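Local structure of fimbrial subunit CupB6 (Pseudomonas aeruginosa, 5CYL) at residues V6-F12 and L154-D158; I272-K276 and A334-A338; R215-L221 and R239-S244; V287-L291 and D313-S317. The protein probably serves as the adhesive tip subunit of the chaperone-usher CupB fimbriae, with a likely part in surface attachment and biofilm formation. All coordinates share one frame; numbering follows the deposited sequence.

Contact 1 of 4, residues V6-F12 and L154-D158; sequences VALNCSF and LWAVD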
loop_
_atom_site.group_PDB
_atom_site.type_symbol
_atom_site.label_atom_id
_atom_site.label_comp_id
_atom_site.label_asym_id
_atom_site.label_seq_id
_atom_site.Cartn_x
_atom_site.Cartn_y
_atom_site.Cartn_z
ATOM N N VAL A 6 47.285 2.596 -11.050
ATOM C CA VAL A 6 46.626 3.787 -10.488
ATOM C C VAL A 6 45.367 4.127 -11.261
ATOM O O VAL A 6 45.392 4.148 -12.482
ATOM C CB VAL A 6 47.486 5.047 -10.574
ATOM C CG1 VAL A 6 47.073 6.066 -9.520
ATOM C CG2 VAL A 6 48.914 4.684 -10.401
ATOM N N ALA A 7 44.281 4.408 -10.554
ATOM C CA ALA A 7 43.002 4.742 -11.135
ATOM C C ALA A 7 42.834 6.226 -11.208
ATOM O O ALA A 7 43.181 6.941 -10.318
ATOM C CB ALA A 7 41.907 4.127 -10.329
ATOM N N LEU A 8 42.314 6.674 -12.348
ATOM C CA LEU A 8 42.118 8.088 -12.639
ATOM C C LEU A 8 40.742 8.317 -13.252
ATOM O O LEU A 8 40.205 7.437 -13.919
ATOM C CB LEU A 8 43.175 8.573 -13.635
ATOM C CG LEU A 8 44.643 8.724 -13.231
ATOM C CD1 LEU A 8 45.008 10.194 -13.118
ATOM C CD2 LEU A 8 44.948 7.994 -11.935
ATOM N N ASN A 9 40.185 9.506 -13.041
ATOM C CA ASN A 9 38.950 9.912 -13.717
ATOM C C ASN A 9 37.774 8.949 -13.568
ATOM O O ASN A 9 37.132 8.589 -14.552
ATOM C CB ASN A 9 39.217 10.185 -15.196
ATOM C CG ASN A 9 40.407 11.091 -15.413
ATOM O OD1 ASN A 9 41.208 10.872 -16.319
ATOM N ND2 ASN A 9 40.533 12.115 -14.579
ATOM N N CYS A 10 37.512 8.518 -12.341
ATOM C CA CYS A 10 36.465 7.543 -12.083
ATOM C C CYS A 10 35.108 8.032 -12.483
ATOM O O CYS A 10 34.831 9.219 -12.397
ATOM C CB CYS A 10 36.428 7.193 -10.623
ATOM S SG CYS A 10 37.698 5.975 -10.217
ATOM N N SER A 11 34.268 7.131 -12.959
ATOM C CA SER A 11 32.879 7.460 -13.211
ATOM C C SER A 11 32.022 6.209 -13.013
ATOM O O SER A 11 32.471 5.060 -13.242
ATOM C CB SER A 11 32.691 8.030 -14.616
ATOM O OG SER A 11 32.509 6.993 -15.546
ATOM N N PHE A 12 30.780 6.416 -12.614
ATOM C CA PHE A 12 29.874 5.299 -12.365
ATOM C C PHE A 12 28.833 5.305 -13.449
ATOM O O PHE A 12 28.307 6.372 -13.741
ATOM C CB PHE A 12 29.201 5.502 -11.036
ATOM C CG PHE A 12 29.988 5.025 -9.864
ATOM C CD1 PHE A 12 30.033 3.669 -9.559
ATOM C CD2 PHE A 12 30.577 5.933 -8.984
ATOM C CE1 PHE A 12 30.731 3.219 -8.432
ATOM C CE2 PHE A 12 31.263 5.504 -7.855
ATOM C CZ PHE A 12 31.339 4.139 -7.574
ATOM N N LEU A 154 28.175 7.402 -3.193
ATOM C CA LEU A 154 29.068 6.310 -3.547
ATOM C C LEU A 154 30.440 6.886 -3.825
ATOM O O LEU A 154 30.590 7.813 -4.610
ATOM C CB LEU A 154 28.534 5.575 -4.777
ATOM C CG LEU A 154 27.091 5.083 -4.655
ATOM C CD1 LEU A 154 26.659 4.298 -5.885
ATOM C CD2 LEU A 154 26.920 4.217 -3.410
ATOM N N TRP A 155 31.454 6.328 -3.200
ATOM C CA TRP A 155 32.825 6.794 -3.423
ATOM C C TRP A 155 33.691 5.740 -4.093
ATOM O O TRP A 155 33.914 4.672 -3.519
ATOM C CB TRP A 155 33.456 7.148 -2.098
ATOM C CG TRP A 155 32.698 8.185 -1.328
ATOM C CD1 TRP A 155 31.511 8.023 -0.695
ATOM C CD2 TRP A 155 33.096 9.539 -1.096
ATOM N NE1 TRP A 155 31.145 9.182 -0.066
ATOM C CE2 TRP A 155 32.100 10.135 -0.302
ATOM C CE3 TRP A 155 34.202 10.307 -1.484
ATOM C CZ2 TRP A 155 32.169 11.464 0.121
ATOM C CZ3 TRP A 155 34.281 11.628 -1.062
ATOM C CH2 TRP A 155 33.265 12.200 -0.272
ATOM N N ALA A 156 34.207 6.017 -5.280
ATOM C CA ALA A 156 35.347 5.213 -5.806
ATOM C C ALA A 156 36.653 5.924 -5.519
ATOM O O ALA A 156 36.882 6.992 -6.047
ATOM C CB ALA A 156 35.217 4.977 -7.289
ATOM N N VAL A 157 37.497 5.351 -4.684
ATOM C CA VAL A 157 38.728 6.030 -4.234
ATOM C C VAL A 157 39.980 5.174 -4.452
ATOM O O VAL A 157 40.043 4.014 -3.992
ATOM C CB VAL A 157 38.637 6.443 -2.750
ATOM C CG1 VAL A 157 39.911 7.140 -2.274
ATOM C CG2 VAL A 157 37.443 7.347 -2.519
ATOM N N ASP A 158 40.955 5.741 -5.166
ATOM C CA ASP A 158 42.221 5.049 -5.407
ATOM C C ASP A 158 43.074 5.115 -4.148
ATOM O O ASP A 158 43.225 6.190 -3.556
ATOM C CB ASP A 158 42.942 5.640 -6.623
ATOM C CG ASP A 158 44.339 5.034 -6.836
ATOM O OD1 ASP A 158 45.287 5.391 -6.096
ATOM O OD2 ASP A 158 44.500 4.197 -7.750
#
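F12 packs against A156 and L154 with the outer corner of its ring. CE2 and CZ face the strand, with CZ 4.0 Å from CB of A156. The backbone N of A156 lies at the ring edge, near the ring plane, 3.9 Å from CE2. CB of L154 also meets CE2, at 4.1 Å. The same A156 methyl touches the sulfur of C10, with SG 4.0 Å from CB. It therefore sits between the ring and the sulfur.

At the other end the contact turns polar, and D158 is largely buried there against V6 and A7. N of A7 donates to OD2 of D158, 2.8 Å away and almost straight (175°). It meets the carboxylate from above its plane. D158 has CG anti to its backbone N (chi1 175°), which carries the carboxylate across to A7. CG1 of V6 lies against the same group, 3.6 Å from OD2. OD1 of D158 has a long, weak ion pair with R183.

The chain turns a corner at N9, and residues on both sides of it reach 154-158. C10 forms a disulfide with C182. The ring of F12 also meets that of Y186, with planes nearly parallel.

Strand 6-22 belongs to one antiparallel sheet and strand 151-160 to another. The axes of strands 10-12 and 154-158 come within 8.1 Å, at 153°, nearly antiparallel. Side chains fill that gap, which is typical of the core between the facing sheets of a beta sandwich, here in the N-terminal half of the adhesin.

Contact 2 of 4, residues I272-K276 and A334-A338; sequences ILSLK and ADGAA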
loop_
_atom_site.group_PDB
_atom_site.type_symbol
_atom_site.label_atom_id
_atom_site.label_comp_id
_atom_site.label_asym_id
_atom_site.label_seq_id
_atom_site.Cartn_x
_atom_site.Cartn_y
_atom_site.Cartn_z
ATOM N N ILE A 272 -35.438 4.197 8.106
ATOM C CA ILE A 272 -36.622 3.588 7.509
ATOM C C ILE A 272 -36.471 3.674 5.997
ATOM O O ILE A 272 -36.487 4.772 5.436
ATOM C CB ILE A 272 -37.953 4.308 7.926
ATOM C CG1 ILE A 272 -38.007 4.694 9.409
ATOM C CG2 ILE A 272 -39.157 3.444 7.593
ATOM C CD1 ILE A 272 -38.111 3.513 10.299
ATOM N N LEU A 273 -36.322 2.526 5.354
ATOM C CA LEU A 273 -36.390 2.455 3.903
ATOM C C LEU A 273 -37.850 2.514 3.420
ATOM O O LEU A 273 -38.732 1.855 3.962
ATOM C CB LEU A 273 -35.746 1.171 3.459
ATOM C CG LEU A 273 -35.528 0.938 1.976
ATOM C CD1 LEU A 273 -34.740 2.043 1.341
ATOM C CD2 LEU A 273 -34.828 -0.388 1.774
ATOM N N SER A 274 -38.089 3.270 2.365
ATOM C CA SER A 274 -39.448 3.533 1.897
ATOM C C SER A 274 -39.978 2.354 1.102
ATOM O O SER A 274 -39.204 1.652 0.477
ATOM C CB SER A 274 -39.428 4.789 1.010
ATOM O OG SER A 274 -39.749 4.535 -0.367
ATOM N N LEU A 275 -41.294 2.180 1.072
ATOM C CA LEU A 275 -41.909 1.200 0.154
ATOM C C LEU A 275 -42.222 1.885 -1.187
ATOM O O LEU A 275 -42.515 3.083 -1.196
ATOM C CB LEU A 275 -43.170 0.584 0.744
ATOM C CG LEU A 275 -43.088 -0.217 2.042
ATOM C CD1 LEU A 275 -44.479 -0.721 2.374
ATOM C CD2 LEU A 275 -42.092 -1.382 2.035
ATOM N N LYS A 276 -42.110 1.154 -2.305
ATOM C CA LYS A 276 -42.532 1.664 -3.620
ATOM C C LYS A 276 -44.020 2.008 -3.512
ATOM O O LYS A 276 -44.801 1.256 -2.909
ATOM C CB LYS A 276 -42.299 0.641 -4.730
ATOM C CG LYS A 276 -42.442 1.269 -6.111
ATOM C CD LYS A 276 -41.962 0.386 -7.258
ATOM C CE LYS A 276 -41.692 1.268 -8.492
ATOM N NZ LYS A 276 -40.742 0.779 -9.544
ATOM N N ALA A 334 -45.614 -4.772 -0.753
ATOM C CA ALA A 334 -44.603 -4.005 -0.023
ATOM C C ALA A 334 -43.229 -4.221 -0.630
ATOM O O ALA A 334 -42.493 -5.167 -0.266
ATOM C CB ALA A 334 -44.613 -4.367 1.438
ATOM N N ASP A 335 -42.833 -3.309 -1.510
ATOM C CA ASP A 335 -41.531 -3.441 -2.179
ATOM C C ASP A 335 -40.629 -2.239 -1.962
ATOM O O ASP A 335 -41.084 -1.116 -1.989
ATOM C CB ASP A 335 -41.697 -3.737 -3.668
ATOM C CG ASP A 335 -42.240 -5.143 -3.946
ATOM O OD1 ASP A 335 -42.325 -6.012 -3.046
ATOM O OD2 ASP A 335 -42.595 -5.375 -5.126
ATOM N N GLY A 336 -39.346 -2.509 -1.740
ATOM C CA GLY A 336 -38.395 -1.428 -1.560
ATOM C C GLY A 336 -37.078 -1.724 -2.209
ATOM O O GLY A 336 -36.753 -2.881 -2.470
ATOM N N ALA A 337 -36.299 -0.688 -2.455
ATOM C CA ALA A 337 -35.008 -0.931 -3.106
ATOM C C ALA A 337 -33.916 -0.074 -2.507
ATOM O O ALA A 337 -34.147 1.082 -2.234
ATOM C CB ALA A 337 -35.136 -0.664 -4.583
ATOM N N ALA A 338 -32.745 -0.638 -2.281
ATOM C CA ALA A 338 -31.600 0.136 -1.793
ATOM C C ALA A 338 -30.458 0.023 -2.777
ATOM O O ALA A 338 -30.037 -1.084 -3.120
ATOM C CB ALA A 338 -31.151 -0.372 -0.437
HETATM O O HOH W 1 -44.346 -1.345 -2.028
#
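K276 and D335 meet through their backbones where the loop 272-276 crosses strand 332-343 at D335, and residues 273-276 and 334-338 point 121° apart. N of K276 donates to O of D335, with an angle of 173° at the hydrogen. CA of L275 also approaches this oxygen, as a CA-H...O contact. Water 1 adds a second link, since it accepts from N of D335 and can donate to O of K276. L275 and G336 have their CA atoms 4.7 Å apart, so the backbones come close here.

Two leucines carry the apolar part. L275 spreads both methyls over A334, with CD1 3.8 Å and CD2 4.0 Å from CB. L273 has CG anti to its backbone N (chi1 -172°), and its branches reach further along the strand. CD1 lies 3.7 Å from O of A337, and CD2 lies 4.3 Å from CB of A338. The carboxylate of D335 is occupied elsewhere, as OD1 accepts from N of G358.

The loop links strand 255-260 to strand 283-289. L273 pairs by backbone with I285 and packs on F356, while L275 rests on F283, I285 and Y320. Strand 332-343 is hydrogen-bonded to strand 352-361 through A334, G336 and A338. The loop thus joins strand 283-289 to this strand pair.

Contact 3 of 4, residues R215-L221 and R239-S244; sequences REINVKL and RSFDIS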
loop_
_atom_site.group_PDB
_atom_site.type_symbol
_atom_site.label_atom_id
_atom_site.label_comp_id
_atom_site.label_asym_id
_atom_site.label_seq_id
_atom_site.Cartn_x
_atom_site.Cartn_y
_atom_site.Cartn_z
ATOM N N ARG A 215 -24.639 -5.539 -9.991
ATOM C CA ARG A 215 -25.054 -6.722 -9.237
ATOM C C ARG A 215 -26.364 -6.484 -8.488
ATOM O O ARG A 215 -26.457 -5.540 -7.728
ATOM C CB ARG A 215 -23.956 -7.168 -8.256
ATOM C CG ARG A 215 -24.269 -8.525 -7.614
ATOM C CD ARG A 215 -23.081 -9.188 -6.938
ATOM N NE ARG A 215 -22.949 -8.854 -5.519
ATOM C CZ ARG A 215 -22.168 -7.889 -5.039
ATOM N NH1 ARG A 215 -21.440 -7.116 -5.838
ATOM N NH2 ARG A 215 -22.120 -7.687 -3.745
ATOM N N GLU A 216 -27.354 -7.340 -8.695
ATOM C CA GLU A 216 -28.619 -7.240 -7.963
ATOM C C GLU A 216 -28.757 -8.309 -6.893
ATOM O O GLU A 216 -28.399 -9.449 -7.118
ATOM C CB GLU A 216 -29.804 -7.364 -8.893
ATOM C CG GLU A 216 -30.046 -6.131 -9.742
ATOM C CD GLU A 216 -31.469 -6.055 -10.174
ATOM O OE1 GLU A 216 -32.076 -7.122 -10.375
ATOM O OE2 GLU A 216 -31.967 -4.927 -10.284
ATOM N N ILE A 217 -29.327 -7.959 -5.746
ATOM C CA ILE A 217 -29.596 -8.940 -4.700
ATOM C C ILE A 217 -31.079 -8.894 -4.348
ATOM O O ILE A 217 -31.620 -7.816 -4.100
ATOM C CB ILE A 217 -28.752 -8.637 -3.452
ATOM C CG1 ILE A 217 -27.261 -8.663 -3.805
ATOM C CG2 ILE A 217 -29.089 -9.635 -2.349
ATOM C CD1 ILE A 217 -26.299 -8.421 -2.653
ATOM N N ASN A 218 -31.778 -10.027 -4.354
ATOM C CA ASN A 218 -33.227 -9.986 -3.994
ATOM C C ASN A 218 -33.494 -10.581 -2.659
ATOM O O ASN A 218 -33.116 -11.718 -2.426
ATOM C CB ASN A 218 -34.120 -10.663 -5.005
ATOM C CG ASN A 218 -33.939 -10.083 -6.384
ATOM O OD1 ASN A 218 -34.117 -8.889 -6.613
ATOM N ND2 ASN A 218 -33.509 -10.917 -7.301
ATOM N N VAL A 219 -34.147 -9.837 -1.787
ATOM C CA VAL A 219 -34.473 -10.364 -0.489
ATOM C C VAL A 219 -35.983 -10.454 -0.393
ATOM O O VAL A 219 -36.704 -9.488 -0.708
ATOM C CB VAL A 219 -33.875 -9.490 0.617
ATOM C CG1 VAL A 219 -34.045 -10.136 1.983
ATOM C CG2 VAL A 219 -32.402 -9.208 0.332
ATOM N N LYS A 220 -36.460 -11.625 0.000
ATOM C CA LYS A 220 -37.894 -11.849 0.121
ATOM C C LYS A 220 -38.299 -11.700 1.576
ATOM O O LYS A 220 -37.869 -12.448 2.458
ATOM C CB LYS A 220 -38.292 -13.228 -0.411
ATOM C CG LYS A 220 -37.933 -13.461 -1.878
ATOM C CD LYS A 220 -38.984 -14.284 -2.632
ATOM C CE LYS A 220 -38.897 -14.047 -4.145
ATOM N NZ LYS A 220 -40.143 -14.343 -4.922
ATOM N N LEU A 221 -39.119 -10.713 1.837
ATOM C CA LEU A 221 -39.488 -10.466 3.204
ATOM C C LEU A 221 -40.714 -11.298 3.528
ATOM O O LEU A 221 -41.036 -11.500 4.684
ATOM C CB LEU A 221 -39.693 -8.968 3.432
ATOM C CG LEU A 221 -38.437 -8.099 3.268
ATOM C CD1 LEU A 221 -38.839 -6.643 3.363
ATOM C CD2 LEU A 221 -37.325 -8.436 4.261
ATOM N N ARG A 239 -35.081 -11.208 7.951
ATOM C CA ARG A 239 -34.547 -12.015 6.870
ATOM C C ARG A 239 -33.074 -11.686 6.777
ATOM O O ARG A 239 -32.687 -10.536 6.728
ATOM C CB ARG A 239 -35.262 -11.700 5.558
ATOM C CG ARG A 239 -36.753 -11.991 5.578
ATOM C CD ARG A 239 -37.012 -13.486 5.634
ATOM N NE ARG A 239 -38.426 -13.819 5.793
ATOM C CZ ARG A 239 -38.963 -14.282 6.921
ATOM N NH1 ARG A 239 -38.202 -14.482 7.993
ATOM N NH2 ARG A 239 -40.263 -14.571 6.976
ATOM N N SER A 240 -32.222 -12.704 6.745
ATOM C CA SER A 240 -30.752 -12.507 6.669
ATOM C C SER A 240 -30.139 -12.603 5.289
ATOM O O SER A 240 -30.441 -13.497 4.534
ATOM C CB SER A 240 -30.040 -13.475 7.585
ATOM O OG SER A 240 -30.081 -12.962 8.912
ATOM N N PHE A 241 -29.289 -11.636 4.976
ATOM C CA PHE A 241 -28.536 -11.609 3.724
ATOM C C PHE A 241 -27.166 -11.000 3.924
ATOM O O PHE A 241 -26.925 -10.323 4.901
ATOM C CB PHE A 241 -29.319 -10.910 2.613
ATOM C CG PHE A 241 -29.602 -9.471 2.867
ATOM C CD1 PHE A 241 -30.472 -9.081 3.863
ATOM C CD2 PHE A 241 -29.016 -8.501 2.069
ATOM C CE1 PHE A 241 -30.733 -7.731 4.077
ATOM C CE2 PHE A 241 -29.276 -7.149 2.255
ATOM C CZ PHE A 241 -30.138 -6.763 3.264
ATOM N N ASP A 242 -26.260 -11.255 2.995
ATOM C CA ASP A 242 -24.901 -10.728 3.056
ATOM C C ASP A 242 -24.548 -10.027 1.758
ATOM O O ASP A 242 -24.850 -10.530 0.677
ATOM C CB ASP A 242 -23.943 -11.883 3.301
ATOM C CG ASP A 242 -22.617 -11.431 3.787
ATOM O OD1 ASP A 242 -21.824 -10.932 3.025
ATOM O OD2 ASP A 242 -22.316 -11.596 4.940
ATOM N N ILE A 243 -23.903 -8.874 1.859
ATOM C CA ILE A 243 -23.364 -8.195 0.674
ATOM C C ILE A 243 -21.874 -8.437 0.744
ATOM O O ILE A 243 -21.237 -8.071 1.719
ATOM C CB ILE A 243 -23.676 -6.701 0.633
ATOM C CG1 ILE A 243 -25.189 -6.478 0.531
ATOM C CG2 ILE A 243 -22.953 -6.032 -0.532
ATOM C CD1 ILE A 243 -25.564 -5.026 0.508
ATOM N N SER A 244 -21.328 -9.093 -0.268
ATOM C CA SER A 244 -19.927 -9.473 -0.243
ATOM C C SER A 244 -19.082 -9.085 -1.476
ATOM O O SER A 244 -19.582 -8.906 -2.570
ATOM C CB SER A 244 -19.852 -10.962 0.011
ATOM O OG SER A 244 -18.505 -11.366 0.070
#
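F241 has CG between its backbone N and carbonyl carbon (chi1 63°), while V219 has CG1 anti to its N. This leaves CG2 of V219 beside the backbone N and anti to the carbonyl carbon, where it meets one face of the F241 ring. The methyl sits 3.9 Å from the centroid, 15° off the normal, in a CH-pi contact. The two side chains meet at about a right angle.

I217 and I243 repeat the apolar contact further along, with CD1 of I217 3.9 Å from CG1 of I243. At the other end R239 bends at chi2. Its CG comes to 3.8 Å from CD2 of L221. The aliphatic chain also passes O of K220, which lies at the edge of the guanidinium near its plane. No hydrogen bond spans the two segments.

The strand axes come within 7.8 Å and run nearly antiparallel (170°), so the strands meet through side chains and not as paired neighbours. Strand 215-225 pairs in parallel with strand 352-361, whose V354 and F356 touch V219. Strand 239-245 pairs instead with strand 311-322. L316 of that strand packs on F241 and I243. V287 adds to F241, and I256 and F258 add to I243, so strands 283-289 and 255-260 also border this core.

Contact 4 of 4, residues V287-L291 and D313-S317; sequences VKNGL and DLPLS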
loop_
_atom_site.group_PDB
_atom_site.type_symbol
_atom_site.label_atom_id
_atom_site.label_comp_id
_atom_site.label_asym_id
_atom_site.label_seq_id
_atom_site.Cartn_x
_atom_site.Cartn_y
_atom_site.Cartn_z
ATOM N N VAL A 287 -33.113 -2.264 8.027
ATOM C CA VAL A 287 -32.014 -3.205 7.849
ATOM C C VAL A 287 -30.977 -3.046 8.941
ATOM O O VAL A 287 -30.435 -1.943 9.177
ATOM C CB VAL A 287 -31.321 -3.021 6.510
ATOM C CG1 VAL A 287 -30.399 -4.197 6.216
ATOM C CG2 VAL A 287 -32.354 -2.881 5.430
ATOM N N LYS A 288 -30.662 -4.162 9.588
ATOM C CA LYS A 288 -29.748 -4.129 10.701
ATOM C C LYS A 288 -28.328 -4.637 10.356
ATOM O O LYS A 288 -28.167 -5.738 9.843
ATOM C CB LYS A 288 -30.347 -4.920 11.825
ATOM C CG LYS A 288 -29.445 -4.930 13.012
ATOM C CD LYS A 288 -29.832 -6.109 13.849
ATOM C CE LYS A 288 -29.196 -5.975 15.188
ATOM N NZ LYS A 288 -29.614 -7.070 16.101
ATOM N N ASN A 289 -27.314 -3.817 10.662
ATOM C CA ASN A 289 -25.900 -4.119 10.429
ATOM C C ASN A 289 -25.449 -5.111 11.503
ATOM O O ASN A 289 -25.510 -4.831 12.691
ATOM C CB ASN A 289 -25.078 -2.819 10.428
ATOM C CG ASN A 289 -23.560 -3.029 10.330
ATOM O OD1 ASN A 289 -22.987 -4.011 10.829
ATOM N ND2 ASN A 289 -22.898 -2.076 9.718
ATOM N N GLY A 290 -25.005 -6.282 11.048
ATOM C CA GLY A 290 -24.622 -7.376 11.937
ATOM C C GLY A 290 -23.419 -7.049 12.790
ATOM O O GLY A 290 -23.353 -7.461 13.958
ATOM N N LEU A 291 -22.477 -6.301 12.209
ATOM C CA LEU A 291 -21.229 -5.954 12.913
ATOM C C LEU A 291 -21.484 -4.911 14.008
ATOM O O LEU A 291 -21.197 -5.117 15.184
ATOM C CB LEU A 291 -20.200 -5.454 11.919
ATOM C CG LEU A 291 -20.076 -6.305 10.649
ATOM C CD1 LEU A 291 -19.279 -5.531 9.626
ATOM C CD2 LEU A 291 -19.434 -7.657 10.889
ATOM N N ASP A 313 -17.206 -8.610 3.497
ATOM C CA ASP A 313 -18.666 -8.680 3.518
ATOM C C ASP A 313 -19.306 -7.802 4.594
ATOM O O ASP A 313 -18.687 -7.477 5.596
ATOM C CB ASP A 313 -19.138 -10.124 3.693
ATOM C CG ASP A 313 -19.037 -10.591 5.116
ATOM O OD1 ASP A 313 -17.904 -10.599 5.666
ATOM O OD2 ASP A 313 -20.089 -10.938 5.689
ATOM N N LEU A 314 -20.552 -7.423 4.364
ATOM C CA LEU A 314 -21.359 -6.827 5.412
ATOM C C LEU A 314 -22.546 -7.738 5.706
ATOM O O LEU A 314 -23.380 -7.973 4.827
ATOM C CB LEU A 314 -21.851 -5.436 5.005
ATOM C CG LEU A 314 -22.534 -4.638 6.110
ATOM C CD1 LEU A 314 -21.585 -4.371 7.248
ATOM C CD2 LEU A 314 -23.087 -3.333 5.559
ATOM N N PRO A 315 -22.624 -8.264 6.924
ATOM C CA PRO A 315 -23.774 -9.081 7.302
ATOM C C PRO A 315 -25.006 -8.211 7.567
ATOM O O PRO A 315 -24.902 -7.190 8.238
ATOM C CB PRO A 315 -23.314 -9.797 8.564
ATOM C CG PRO A 315 -22.192 -8.945 9.111
ATOM C CD PRO A 315 -21.513 -8.400 7.873
ATOM N N LEU A 316 -26.152 -8.605 7.027
ATOM C CA LEU A 316 -27.360 -7.800 7.134
ATOM C C LEU A 316 -28.610 -8.631 7.402
ATOM O O LEU A 316 -28.689 -9.792 7.019
ATOM C CB LEU A 316 -27.566 -6.975 5.864
ATOM C CG LEU A 316 -26.520 -5.924 5.509
ATOM C CD1 LEU A 316 -26.660 -5.471 4.066
ATOM C CD2 LEU A 316 -26.610 -4.715 6.418
ATOM N N SER A 317 -29.581 -8.014 8.058
ATOM C CA SER A 317 -30.906 -8.598 8.240
ATOM C C SER A 317 -31.957 -7.526 7.977
ATOM O O SER A 317 -31.747 -6.355 8.259
ATOM C CB SER A 317 -31.065 -9.200 9.641
ATOM O OG SER A 317 -31.335 -8.194 10.587
HETATM O O HOH W 2 -28.195 -8.386 10.842
#
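K288 and S317 form an antiparallel hydrogen-bonded pair. N of K288 donates to O of S317 over 2.8 Å. N of S317 returns a bond to O of K288 over 3.2 Å. That oxygen also accepts from water 2, so two donors satisfy it. One register step on, N289 and L316 form a non-hydrogen-bonded pair. N of G290 then donates to O of P315 over 3.0 Å. P315 has no N-H to return.

Side-chain polar groups find partners mostly outside the pair. OD1 of N289 accepts from N of D292, and more weakly from N of L291. This ties the side chain to the turn after the strand. OG of S317 has weak bonds to OE2 of E238 and with water 2.

Apolar groups fill the rest. CG1 of V287 lies 3.8 Å from CD2 of L316. L291 uses both methyls: CD1 meets CD1 of L314 at 3.5 Å, and CD2 meets CG of P315 at 3.5 Å. The amide of N289 has its ND2 3.6 Å from CD1 of L314.

Main-chain bonds therefore fix the register of strands 283-289 and 311-322. The proline ends the mutual bonding, and packing of L291 on L314 and P315 takes over where strand 283-289 stops.

Contact 1 stands apart from the rest. Its centre is 67 to 77 Å from those of the other three, on the opposite side of the chain's centre, in keeping with an elongated adhesin of two beta domains. Contacts 2, 3 and 4 share the C-terminal fimbrial region. The centres of contacts 3 and 4 are 10 Å apart. They touch where strands 239-245 and 311-322 are neighbours, with a probable hydrogen bond from N of L314 to O of I243, 2.8 Å long. The approach of D242 to D313 there is modelled implausibly close and is doubtful. Contact 2 lies 14 Å from contact 3 and 17 Å from contact 4, between centres.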